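Local coordinates for protein endolysin B (Mycobacterium phage D29, PDB 3HC7) that cleaves the ester junction between mycolic acids and the host cell wall, breaking down the mycobacterial outer membrane so that new phage escape, at residues P4-T8 against Q63-L68; P15-G19 against W36-G40; M49-V53 against Q83-V87; G89-H94 against D146-L151. One frame throughout, in Å; residues are numbered along the deposited sequence.

Interaction 1 of 4, residues P4-T8 against Q63-L68; sequences PWLFT and QIELKL
Helix 50-70 packs against the central parallel sheet of an alpha/beta-hydrolase, and two aromatic side chains of strand 5-8, Trp5 and Phe7, meet Ile64, Lys67 and Leu68 of helix segment 63-68. The segments run nearly antiparallel, at 166°, with their axes 10.1 Å apart. Two residues apart on one strand, both aromatics face the helix and meet it differently. The aliphatic part of Lys67 lies across the Trp5 indole at about a right angle, with CG over the middle of the six-membered ring in a CH-pi contact. A bend at chi2 (47°) then carries the lysine chain along the ring, so that CE reaches Trp5 CH2 at 3.9 Å while the rest of the chain leads away from the strand. Phe7 receives Ile64 CG1 over the centre of its ring, 3.8 Å from the centroid and 11° off the normal, a second CH-pi contact. Its CZ also comes to 3.6 Å from Ile64 CA, close to the helix backbone, while Lys67 CB lies at the ring edge, near its plane. Leu68 CD1 fills in between the aromatics, 4.0 Å from Trp5 CD1. Adjoining strands complete the layer: Phe76 of strand 76-81 touches Trp5, Phe7 and Leu68, and on the other flank Gln37 of strand 35-38 meets Phe7 and Lys67.

Interaction 2 of 4, residues P15-G19 against W36-G40; sequences PDPLG and WQPIG
Pro17, Leu18, Trp36 and Pro38 make a contact that is apolar across the two segments: no hydrogen bond crosses between them, and those described here lie within one segment or lead to other parts of the fold. Pro17 is its centre. Its ring sits against the chain at 38-40, CB meeting Pro38 CB at 3.4 Å and CG meeting Gly40 CA at the same distance of 3.4 Å. Both carbon pairs are closer than ordinary van der Waals contact, so the proline ring fits snugly against Pro38 and the glycine backbone. Leu18 adds a single methyl: CD2 lies 3.7 Å from Pro38 CG and 3.9 Å from Trp36 CH2, the leucine and indole side chains crossing at a slant. Within its own strand, Pro38 CG stands over one face of the Trp36 ring, toward the rim, 3.2 Å above the plane. With CG anti to its own nitrogen (chi1 179°), Trp36 brings the six-membered end of the indole to Leu18, while NE1 is hydrogen-bonded to Thr8 OG1 of strand 5-9.

Polar bonds shape the turn and the strand. Asp16 OD1 accepts from Leu18 N at 2.9 Å, forming an Asx turn, and Gly19 N bonds back to Asp16 O at 2.7 Å; Leu18 O accepts from Arg28 NH1. On the other segment Gln37 folds over so that NE2 donates to Pro38 O at 2.9 Å, tilted 27° from the carbonyl plane.

The arrangement is a type I beta turn, Asp16 to Gly19, reinforced by an Asx turn and laid against the outermost strand of a parallel alpha/beta sheet.

Interaction 3 of 4, residues M49-V53 against Q83-V87; sequences MWPSV and QGAIV
Ile86 forms the apolar centre, with its CG2 methyl facing both Trp50 and Val53. That methyl lies 3.6 Å from Trp50 CZ3, approaching the indole obliquely, and 3.8 Å from Val53 CG1. The two branched side chains, Val53 and Ile86, cross at about a right angle; Val53 CG1 also stands over one face of the Trp50 ring, toward its rim. On the next residue, Val87 CG2 rests 3.7 Å from Val53 O, where the two backbones come close, 5.7 Å between the CA atoms of Val53 and Val87. Met49 borders this core on the other side, its SD 4.2 Å from Ile86 CD1.

Outward lies Gln83, whose chain is extended throughout (chi1 177°, chi2 178°) and so reaches straight across to the other helix. Its aliphatic part is flanked by Val53 CG2, 3.7 Å from Gln83 CG, and by Met49, which slides past it in the opposite direction. At the polar edge Ser52 OG donates to Gln83 OE1, although the modelled position of this oxygen is uncertain. Gln83 NE2 is held by Ala45 O and Thr12 OG1.

The contact joins the start of helix 50-70 to the first turn of helix 83-96, directly after the nucleophile Ser82 at the end of strand 76-81. Val57 and Leu60 of helix 50-70 continue the packing against Val87.

Interaction 4 of 4, residues G89-H94 against D146-L151; sequences GQVLKH and DRLENL
Leu148 packs closely against the helix turn 89-93, whereas Asp146, Lys93 and Gln90 make the more open, polar side of the same contact. On the packed side, Leu148 CD2 lies 3.8 Å from Gly89 O and 3.9 Å from Lys93 CB. Leu92 widens this patch, its CD2 reaching Leu151 CD2 at 4.2 Å; Phe115 of strand 110-116 also touches Leu148.

Toward the surface, polar groups take over. Every torsion of Lys93 lies near 180°, stretching the chain straight to the loop, where NZ makes two bonds. One is a salt bridge to Asp146 OD1 at 2.8 Å, met on the anti side and 33° out of the carboxylate plane; the other runs to Arg147 O, also at 2.8 Å. Glu149 OE1, on a poorly ordered side chain, stays 4.2 Å from Lys93 NZ, too far for an ion pair. Gln90 NE2 donates to Asp146 OD2, though the position of that oxygen is doubtful, with the amide turned 67° from the carboxylate.

Two bonds on one ammonium group thus tie a side chain and a neighbouring backbone carbonyl of the loop to the helix; the charge of Lys93 is probably offset chiefly by Asp146, with Glu149 at most a weak contributor.

In the fold
Interactions 1 and 3 draw on opposite ends of helix 50-70, their centres 18 Å apart, and interactions 3 and 4 share helix 83-96, with Trp50 CH2 4.0 Å from Gln90 NE2. Interaction 2 joins interaction 1 through the sheet: strands 5-9 and 35-38 are neighbours, and Leu6 O and Gln37 N lie 2.9 Å apart, probably hydrogen-bonded. A light touch, Ile64 CD1 to Val91 CG1 at 4.2 Å, connects interactions 1 and 4. Interaction 3 borders the catalytic Ser82, the Gln83 side chain being about 4 Å from that of Ser82; Gly89 of interaction 4 is about 12 Å from the Ser82 side chain, while interactions 1 and 2 lie away from the catalytic residues.

Interaction 1 of 4, residues P4-T8 against Q63-L68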
loop_
_atom_site.group_PDB
_atom_site.type_symbol
_atom_site.label_atom_id
_atom_site.label_comp_id
_atom_site.label_asym_id
_atom_site.label_seq_id
_atom_site.Cartn_x
_atom_site.Cartn_y
_atom_site.Cartn_z
ATOM N N PRO A 4 -14.708 -13.976 -10.848
ATOM C CA PRO A 4 -13.610 -13.734 -9.898
ATOM C C PRO A 4 -13.889 -12.554 -8.970
ATOM O O PRO A 4 -14.650 -11.654 -9.318
ATOM C CB PRO A 4 -12.410 -13.397 -10.798
ATOM C CG PRO A 4 -12.867 -13.597 -12.216
ATOM C CD PRO A 4 -14.358 -13.573 -12.220
ATOM N N TRP A 5 -13.267 -12.564 -7.799
ATOM C CA TRP A 5 -13.428 -11.480 -6.839
ATOM C C TRP A 5 -12.316 -10.454 -6.947
ATOM O O TRP A 5 -11.160 -10.802 -7.201
ATOM C CB TRP A 5 -13.484 -12.025 -5.412
ATOM C CG TRP A 5 -14.827 -12.538 -5.072
ATOM C CD1 TRP A 5 -15.251 -13.836 -5.125
ATOM C CD2 TRP A 5 -15.950 -11.763 -4.654
ATOM N NE1 TRP A 5 -16.569 -13.915 -4.752
ATOM C CE2 TRP A 5 -17.023 -12.654 -4.461
ATOM C CE3 TRP A 5 -16.151 -10.397 -4.417
ATOM C CZ2 TRP A 5 -18.281 -12.224 -4.042
ATOM C CZ3 TRP A 5 -17.395 -9.973 -3.999
ATOM C CH2 TRP A 5 -18.448 -10.883 -3.819
ATOM N N LEU A 6 -12.679 -9.188 -6.749
ATOM C CA LEU A 6 -11.716 -8.102 -6.685
ATOM C C LEU A 6 -11.813 -7.400 -5.330
ATOM O O LEU A 6 -12.869 -6.879 -4.957
ATOM C CB LEU A 6 -11.949 -7.102 -7.824
ATOM C CG LEU A 6 -11.086 -5.837 -7.800
ATOM C CD1 LEU A 6 -9.616 -6.194 -7.873
ATOM C CD2 LEU A 6 -11.471 -4.882 -8.932
ATOM N N PHE A 7 -10.708 -7.408 -4.591
ATOM C CA PHE A 7 -10.641 -6.754 -3.289
ATOM C C PHE A 7 -9.825 -5.479 -3.415
ATOM O O PHE A 7 -8.743 -5.485 -4.001
ATOM C CB PHE A 7 -10.009 -7.685 -2.249
ATOM C CG PHE A 7 -10.761 -8.972 -2.056
ATOM C CD1 PHE A 7 -11.834 -9.041 -1.178
ATOM C CD2 PHE A 7 -10.402 -10.109 -2.764
ATOM C CE1 PHE A 7 -12.530 -10.224 -1.002
ATOM C CE2 PHE A 7 -11.096 -11.299 -2.595
ATOM C CZ PHE A 7 -12.159 -11.356 -1.714
ATOM N N THR A 8 -10.347 -4.386 -2.870
ATOM C CA THR A 8 -9.712 -3.092 -3.037
ATOM C C THR A 8 -9.568 -2.365 -1.712
ATOM O O THR A 8 -10.465 -2.387 -0.862
ATOM C CB THR A 8 -10.495 -2.187 -4.015
ATOM O OG1 THR A 8 -11.833 -2.017 -3.538
ATOM C CG2 THR A 8 -10.522 -2.798 -5.408
ATOM N N GLN A 63 -12.496 -10.774 4.633
ATOM C CA GLN A 63 -13.300 -10.760 3.420
ATOM C C GLN A 63 -12.850 -11.807 2.411
ATOM O O GLN A 63 -13.676 -12.460 1.779
ATOM C CB GLN A 63 -13.269 -9.369 2.781
ATOM C CG GLN A 63 -14.071 -8.328 3.541
ATOM C CD GLN A 63 -15.565 -8.613 3.488
ATOM O OE1 GLN A 63 -16.331 -8.151 4.336
ATOM N NE2 GLN A 63 -15.981 -9.380 2.486
ATOM N N ILE A 64 -11.539 -11.961 2.256
ATOM C CA ILE A 64 -10.997 -12.947 1.331
ATOM C C ILE A 64 -11.481 -14.351 1.683
ATOM O O ILE A 64 -11.935 -15.098 0.817
ATOM C CB ILE A 64 -9.459 -12.925 1.313
ATOM C CG1 ILE A 64 -8.965 -11.716 0.514
ATOM C CG2 ILE A 64 -8.928 -14.215 0.706
ATOM C CD1 ILE A 64 -7.457 -11.480 0.598
ATOM N N GLU A 65 -11.383 -14.696 2.963
ATOM C CA GLU A 65 -11.867 -15.976 3.457
ATOM C C GLU A 65 -13.343 -16.153 3.149
ATOM O O GLU A 65 -13.768 -17.217 2.692
ATOM C CB GLU A 65 -11.669 -16.074 4.965
ATOM C CG GLU A 65 -10.249 -16.316 5.388
ATOM C CD GLU A 65 -10.098 -16.296 6.890
ATOM O OE1 GLU A 65 -11.046 -15.863 7.579
ATOM O OE2 GLU A 65 -9.028 -16.713 7.377
ATOM N N LEU A 66 -14.128 -15.112 3.410
ATOM C CA LEU A 66 -15.567 -15.199 3.192
ATOM C C LEU A 66 -15.890 -15.520 1.738
ATOM O O LEU A 66 -16.393 -16.599 1.423
ATOM C CB LEU A 66 -16.259 -13.902 3.606
ATOM C CG LEU A 66 -16.249 -13.595 5.101
ATOM C CD1 LEU A 66 -17.068 -12.350 5.387
ATOM C CD2 LEU A 66 -16.785 -14.780 5.880
ATOM N N LYS A 67 -15.601 -14.573 0.857
ATOM C CA LYS A 67 -15.943 -14.716 -0.551
ATOM C C LYS A 67 -15.393 -16.008 -1.146
ATOM O O LYS A 67 -16.095 -16.721 -1.858
ATOM C CB LYS A 67 -15.433 -13.511 -1.337
ATOM C CG LYS A 67 -16.362 -12.309 -1.304
ATOM C CD LYS A 67 -16.849 -11.985 0.100
ATOM C CE LYS A 67 -17.896 -10.877 0.070
ATOM N NZ LYS A 67 -18.440 -10.577 1.422
ATOM N N LEU A 68 -14.138 -16.314 -0.837
ATOM C CA LEU A 68 -13.459 -17.450 -1.459
ATOM C C LEU A 68 -13.868 -18.812 -0.898
ATOM O O LEU A 68 -13.792 -19.823 -1.601
ATOM C CB LEU A 68 -11.941 -17.262 -1.407
ATOM C CG LEU A 68 -11.341 -16.622 -2.664
ATOM C CD1 LEU A 68 -12.225 -15.515 -3.206
ATOM C CD2 LEU A 68 -9.944 -16.111 -2.403
#

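Interaction 2 of 4, residues P15-G19 against W36-G40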
loop_
_atom_site.group_PDB
_atom_site.type_symbol
_atom_site.label_atom_id
_atom_site.label_comp_id
_atom_site.label_asym_id
_atom_site.label_seq_id
_atom_site.Cartn_x
_atom_site.Cartn_y
_atom_site.Cartn_z
ATOM N N PRO A 15 -11.791 6.967 3.855
ATOM C CA PRO A 15 -12.349 5.923 4.730
ATOM C C PRO A 15 -13.637 5.303 4.187
ATOM O O PRO A 15 -14.230 4.454 4.856
ATOM C CB PRO A 15 -12.661 6.670 6.039
ATOM C CG PRO A 15 -12.309 8.126 5.802
ATOM C CD PRO A 15 -12.092 8.327 4.341
ATOM N N ASP A 16 -14.073 5.734 3.006
ATOM C CA ASP A 16 -15.293 5.198 2.408
ATOM C C ASP A 16 -14.969 4.196 1.304
ATOM O O ASP A 16 -14.563 4.581 0.209
ATOM C CB ASP A 16 -16.178 6.323 1.861
ATOM C CG ASP A 16 -17.533 5.819 1.391
ATOM O OD1 ASP A 16 -17.604 4.712 0.805
ATOM O OD2 ASP A 16 -18.533 6.537 1.605
ATOM N N PRO A 17 -15.155 2.901 1.594
ATOM C CA PRO A 17 -14.821 1.816 0.667
ATOM C C PRO A 17 -15.310 2.110 -0.744
ATOM O O PRO A 17 -14.594 1.865 -1.716
ATOM C CB PRO A 17 -15.590 0.628 1.241
ATOM C CG PRO A 17 -15.636 0.897 2.700
ATOM C CD PRO A 17 -15.746 2.398 2.847
ATOM N N LEU A 18 -16.522 2.646 -0.841
ATOM C CA LEU A 18 -17.182 2.867 -2.122
ATOM C C LEU A 18 -16.860 4.239 -2.706
ATOM O O LEU A 18 -17.201 4.532 -3.850
ATOM C CB LEU A 18 -18.693 2.712 -1.958
ATOM C CG LEU A 18 -19.176 1.305 -1.603
ATOM C CD1 LEU A 18 -20.620 1.327 -1.123
ATOM C CD2 LEU A 18 -19.021 0.379 -2.796
ATOM N N GLY A 19 -16.194 5.070 -1.916
ATOM C CA GLY A 19 -15.880 6.422 -2.338
ATOM C C GLY A 19 -14.891 6.487 -3.485
ATOM O O GLY A 19 -14.268 5.483 -3.835
ATOM N N TRP A 36 -17.004 -7.308 -6.921
ATOM C CA TRP A 36 -16.240 -6.306 -6.188
ATOM C C TRP A 36 -16.550 -6.241 -4.692
ATOM O O TRP A 36 -17.701 -6.046 -4.295
ATOM C CB TRP A 36 -16.445 -4.933 -6.830
ATOM C CG TRP A 36 -15.721 -3.821 -6.143
ATOM C CD1 TRP A 36 -14.531 -3.898 -5.480
ATOM C CD2 TRP A 36 -16.129 -2.452 -6.083
ATOM N NE1 TRP A 36 -14.182 -2.662 -4.993
ATOM C CE2 TRP A 36 -15.146 -1.756 -5.353
ATOM C CE3 TRP A 36 -17.236 -1.749 -6.568
ATOM C CZ2 TRP A 36 -15.236 -0.387 -5.098
ATOM C CZ3 TRP A 36 -17.324 -0.393 -6.316
ATOM C CH2 TRP A 36 -16.332 0.274 -5.587
ATOM N N GLN A 37 -15.506 -6.393 -3.877
ATOM C CA GLN A 37 -15.613 -6.259 -2.429
ATOM C C GLN A 37 -14.659 -5.198 -1.884
ATOM O O GLN A 37 -13.509 -5.496 -1.558
ATOM C CB GLN A 37 -15.322 -7.589 -1.738
ATOM C CG GLN A 37 -15.414 -7.510 -0.224
ATOM C CD GLN A 37 -16.779 -7.025 0.228
ATOM O OE1 GLN A 37 -17.790 -7.688 -0.006
ATOM N NE2 GLN A 37 -16.815 -5.861 0.869
ATOM N N PRO A 38 -15.135 -3.951 -1.780
ATOM C CA PRO A 38 -14.328 -2.873 -1.204
ATOM C C PRO A 38 -14.046 -3.175 0.258
ATOM O O PRO A 38 -14.920 -3.707 0.942
ATOM C CB PRO A 38 -15.246 -1.650 -1.311
ATOM C CG PRO A 38 -16.275 -2.010 -2.301
ATOM C CD PRO A 38 -16.465 -3.486 -2.193
ATOM N N ILE A 39 -12.847 -2.850 0.730
ATOM C CA ILE A 39 -12.485 -3.133 2.115
ATOM C C ILE A 39 -12.800 -1.961 3.051
ATOM O O ILE A 39 -12.213 -0.885 2.937
ATOM C CB ILE A 39 -10.986 -3.513 2.234
ATOM C CG1 ILE A 39 -10.676 -4.756 1.388
ATOM C CG2 ILE A 39 -10.599 -3.732 3.689
ATOM C CD1 ILE A 39 -11.532 -5.945 1.707
ATOM N N GLY A 40 -13.725 -2.179 3.983
ATOM C CA GLY A 40 -14.079 -1.169 4.970
ATOM C C GLY A 40 -13.505 -1.468 6.346
ATOM O O GLY A 40 -12.530 -2.217 6.471
#

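Interaction 3 of 4, residues M49-V53 against Q83-V87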
loop_
_atom_site.group_PDB
_atom_site.type_symbol
_atom_site.label_atom_id
_atom_site.label_comp_id
_atom_site.label_asym_id
_atom_site.label_seq_id
_atom_site.Cartn_x
_atom_site.Cartn_y
_atom_site.Cartn_z
ATOM N N MET A 49 -0.708 6.017 11.212
ATOM C CA MET A 49 -1.036 5.188 10.067
ATOM C C MET A 49 -1.022 3.690 10.388
ATOM O O MET A 49 -1.928 2.964 9.987
ATOM C CB MET A 49 -0.070 5.474 8.918
ATOM C CG MET A 49 -0.410 4.748 7.623
ATOM S SD MET A 49 0.727 5.180 6.293
ATOM C CE MET A 49 0.314 6.924 6.099
ATOM N N TRP A 50 -0.003 3.214 11.093
ATOM C CA TRP A 50 0.106 1.767 11.253
ATOM C C TRP A 50 -1.122 1.099 11.884
ATOM O O TRP A 50 -1.559 0.051 11.405
ATOM C CB TRP A 50 1.412 1.314 11.928
ATOM C CG TRP A 50 1.688 -0.116 11.540
ATOM C CD1 TRP A 50 1.432 -1.233 12.284
ATOM C CD2 TRP A 50 2.198 -0.581 10.279
ATOM N NE1 TRP A 50 1.780 -2.360 11.574
ATOM C CE2 TRP A 50 2.251 -1.988 10.343
ATOM C CE3 TRP A 50 2.635 0.057 9.111
ATOM C CZ2 TRP A 50 2.718 -2.771 9.281
ATOM C CZ3 TRP A 50 3.098 -0.718 8.059
ATOM C CH2 TRP A 50 3.132 -2.121 8.148
ATOM N N PRO A 51 -1.697 1.698 12.942
ATOM C CA PRO A 51 -2.943 1.098 13.456
ATOM C C PRO A 51 -4.019 1.078 12.390
ATOM O O PRO A 51 -4.867 0.187 12.392
ATOM C CB PRO A 51 -3.357 2.044 14.589
ATOM C CG PRO A 51 -2.054 2.694 15.025
ATOM C CD PRO A 51 -1.259 2.850 13.752
ATOM N N SER A 52 -3.998 2.057 11.493
ATOM C CA SER A 52 -4.961 2.073 10.401
ATOM C C SER A 52 -4.694 0.879 9.481
ATOM O O SER A 52 -5.610 0.150 9.116
ATOM C CB SER A 52 -4.898 3.392 9.633
ATOM O OG SER A 52 -5.872 3.421 8.603
ATOM N N VAL A 53 -3.428 0.686 9.126
ATOM C CA VAL A 53 -3.004 -0.459 8.324
ATOM C C VAL A 53 -3.451 -1.802 8.917
ATOM O O VAL A 53 -3.917 -2.677 8.191
ATOM C CB VAL A 53 -1.468 -0.464 8.122
ATOM C CG1 VAL A 53 -1.008 -1.761 7.450
ATOM C CG2 VAL A 53 -1.039 0.742 7.301
ATOM N N GLN A 83 -1.382 3.829 1.402
ATOM C CA GLN A 83 -1.611 3.045 2.616
ATOM C C GLN A 83 -2.310 1.727 2.248
ATOM O O GLN A 83 -2.063 0.675 2.851
ATOM C CB GLN A 83 -2.431 3.827 3.645
ATOM C CG GLN A 83 -2.748 3.021 4.903
ATOM C CD GLN A 83 -3.516 3.822 5.951
ATOM O OE1 GLN A 83 -4.101 3.253 6.872
ATOM N NE2 GLN A 83 -3.512 5.144 5.816
ATOM N N GLY A 84 -3.172 1.793 1.239
ATOM C CA GLY A 84 -3.878 0.624 0.746
ATOM C C GLY A 84 -2.938 -0.416 0.168
ATOM O O GLY A 84 -3.211 -1.614 0.244
ATOM N N ALA A 85 -1.830 0.042 -0.413
ATOM C CA ALA A 85 -0.819 -0.859 -0.963
ATOM C C ALA A 85 -0.104 -1.592 0.160
ATOM O O ALA A 85 0.249 -2.762 0.021
ATOM C CB ALA A 85 0.176 -0.092 -1.809
ATOM N N ILE A 86 0.124 -0.905 1.274
ATOM C CA ILE A 86 0.694 -1.576 2.443
ATOM C C ILE A 86 -0.238 -2.694 2.927
ATOM O O ILE A 86 0.218 -3.806 3.215
ATOM C CB ILE A 86 0.956 -0.610 3.620
ATOM C CG1 ILE A 86 1.828 0.572 3.193
ATOM C CG2 ILE A 86 1.631 -1.347 4.787
ATOM C CD1 ILE A 86 1.975 1.639 4.303
ATOM N N VAL A 87 -1.536 -2.398 3.022
ATOM C CA VAL A 87 -2.502 -3.402 3.462
ATOM C C VAL A 87 -2.443 -4.639 2.567
ATOM O O VAL A 87 -2.294 -5.758 3.059
ATOM C CB VAL A 87 -3.954 -2.855 3.503
ATOM C CG1 VAL A 87 -4.964 -4.008 3.728
ATOM C CG2 VAL A 87 -4.097 -1.783 4.581
#

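Interaction 4 of 4, residues G89-H94 against D146-L151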
loop_
_atom_site.group_PDB
_atom_site.type_symbol
_atom_site.label_atom_id
_atom_site.label_comp_id
_atom_site.label_asym_id
_atom_site.label_seq_id
_atom_site.Cartn_x
_atom_site.Cartn_y
_atom_site.Cartn_z
ATOM N N GLY A 89 -0.102 -5.506 0.496
ATOM C CA GLY A 89 1.244 -6.054 0.562
ATOM C C GLY A 89 1.471 -6.904 1.807
ATOM O O GLY A 89 2.114 -7.949 1.741
ATOM N N GLN A 90 0.932 -6.467 2.942
ATOM C CA GLN A 90 1.073 -7.225 4.176
ATOM C C GLN A 90 0.334 -8.540 4.086
ATOM O O GLN A 90 0.845 -9.577 4.514
ATOM C CB GLN A 90 0.561 -6.425 5.365
ATOM C CG GLN A 90 1.517 -5.343 5.800
ATOM C CD GLN A 90 2.726 -5.901 6.509
ATOM O OE1 GLN A 90 2.597 -6.670 7.456
ATOM N NE2 GLN A 90 3.914 -5.501 6.067
ATOM N N VAL A 91 -0.876 -8.490 3.533
ATOM C CA VAL A 91 -1.694 -9.682 3.393
ATOM C C VAL A 91 -0.994 -10.675 2.479
ATOM O O VAL A 91 -0.886 -11.844 2.810
ATOM C CB VAL A 91 -3.121 -9.354 2.890
ATOM C CG1 VAL A 91 -3.820 -10.607 2.397
ATOM C CG2 VAL A 91 -3.926 -8.712 3.999
ATOM N N LEU A 92 -0.492 -10.196 1.343
ATOM C CA LEU A 92 0.220 -11.050 0.403
ATOM C C LEU A 92 1.453 -11.673 1.044
ATOM O O LEU A 92 1.575 -12.896 1.115
ATOM C CB LEU A 92 0.634 -10.257 -0.838
ATOM C CG LEU A 92 1.424 -10.972 -1.944
ATOM C CD1 LEU A 92 0.775 -12.288 -2.376
ATOM C CD2 LEU A 92 1.570 -10.060 -3.145
ATOM N N LYS A 93 2.378 -10.830 1.494
ATOM C CA LYS A 93 3.661 -11.314 2.004
ATOM C C LYS A 93 3.539 -12.228 3.220
ATOM O O LYS A 93 4.217 -13.255 3.306
ATOM C CB LYS A 93 4.592 -10.151 2.344
ATOM C CG LYS A 93 5.987 -10.606 2.760
ATOM C CD LYS A 93 6.927 -9.439 3.036
ATOM C CE LYS A 93 8.237 -9.930 3.648
ATOM N NZ LYS A 93 9.255 -8.848 3.741
ATOM N N HIS A 94 2.676 -11.862 4.160
ATOM C CA HIS A 94 2.669 -12.548 5.444
ATOM C C HIS A 94 1.454 -13.405 5.718
ATOM O O HIS A 94 1.394 -14.034 6.767
ATOM C CB HIS A 94 2.840 -11.549 6.593
ATOM C CG HIS A 94 4.160 -10.851 6.585
ATOM N ND1 HIS A 94 4.273 -9.476 6.536
ATOM C CD2 HIS A 94 5.425 -11.335 6.604
ATOM C CE1 HIS A 94 5.554 -9.146 6.531
ATOM N NE2 HIS A 94 6.273 -10.255 6.571
ATOM N N ASP A 146 10.136 -3.962 5.775
ATOM C CA ASP A 146 9.356 -5.161 5.503
ATOM C C ASP A 146 8.686 -4.983 4.140
ATOM O O ASP A 146 7.536 -4.565 4.055
ATOM C CB ASP A 146 8.297 -5.331 6.596
ATOM C CG ASP A 146 7.505 -6.618 6.459
ATOM O OD1 ASP A 146 8.081 -7.642 6.036
ATOM O OD2 ASP A 146 6.306 -6.609 6.809
ATOM N N ARG A 147 9.416 -5.272 3.077
ATOM C CA ARG A 147 8.914 -5.022 1.731
ATOM C C ARG A 147 8.797 -6.326 0.948
ATOM O O ARG A 147 9.292 -7.379 1.374
ATOM C CB ARG A 147 9.814 -4.025 0.988
ATOM C CG ARG A 147 11.228 -4.535 0.728
ATOM C CD ARG A 147 12.044 -3.559 -0.122
ATOM N NE ARG A 147 12.235 -2.269 0.544
ATOM C CZ ARG A 147 13.203 -2.019 1.423
ATOM N NH1 ARG A 147 14.071 -2.974 1.733
ATOM N NH2 ARG A 147 13.307 -0.817 1.993
ATOM N N LEU A 148 8.132 -6.253 -0.199
ATOM C CA LEU A 148 7.902 -7.442 -1.005
ATOM C C LEU A 148 9.207 -7.921 -1.628
ATOM O O LEU A 148 10.112 -7.126 -1.885
ATOM C CB LEU A 148 6.843 -7.158 -2.073
ATOM C CG LEU A 148 5.478 -6.801 -1.475
ATOM C CD1 LEU A 148 4.582 -6.128 -2.487
ATOM C CD2 LEU A 148 4.804 -8.036 -0.886
ATOM N N GLU A 149 9.311 -9.228 -1.844
ATOM C CA GLU A 149 10.499 -9.801 -2.461
ATOM C C GLU A 149 10.148 -10.987 -3.363
ATOM O O GLU A 149 9.144 -11.661 -3.147
ATOM C CB GLU A 149 11.517 -10.208 -1.393
ATOM C CG GLU A 149 10.912 -10.851 -0.159
ATOM C CD GLU A 149 11.963 -11.296 0.848
ATOM O OE1 GLU A 149 11.582 -11.808 1.928
ATOM O OE2 GLU A 149 13.167 -11.131 0.561
ATOM N N ASN A 150 10.970 -11.212 -4.384
ATOM C CA ASN A 150 10.858 -12.405 -5.224
ATOM C C ASN A 150 9.477 -12.603 -5.822
ATOM O O ASN A 150 9.027 -13.731 -5.980
ATOM C CB ASN A 150 11.226 -13.644 -4.413
ATOM C CG ASN A 150 12.576 -13.520 -3.755
ATOM O OD1 ASN A 150 12.802 -14.044 -2.659
ATOM N ND2 ASN A 150 13.489 -12.819 -4.417
ATOM N N LEU A 151 8.803 -11.507 -6.152
ATOM C CA LEU A 151 7.445 -11.591 -6.661
ATOM C C LEU A 151 7.426 -12.373 -7.966
ATOM O O LEU A 151 6.521 -13.162 -8.213
ATOM C CB LEU A 151 6.848 -10.195 -6.865
ATOM C CG LEU A 151 6.503 -9.411 -5.592
ATOM C CD1 LEU A 151 6.001 -8.016 -5.929
ATOM C CD2 LEU A 151 5.478 -10.164 -4.755
#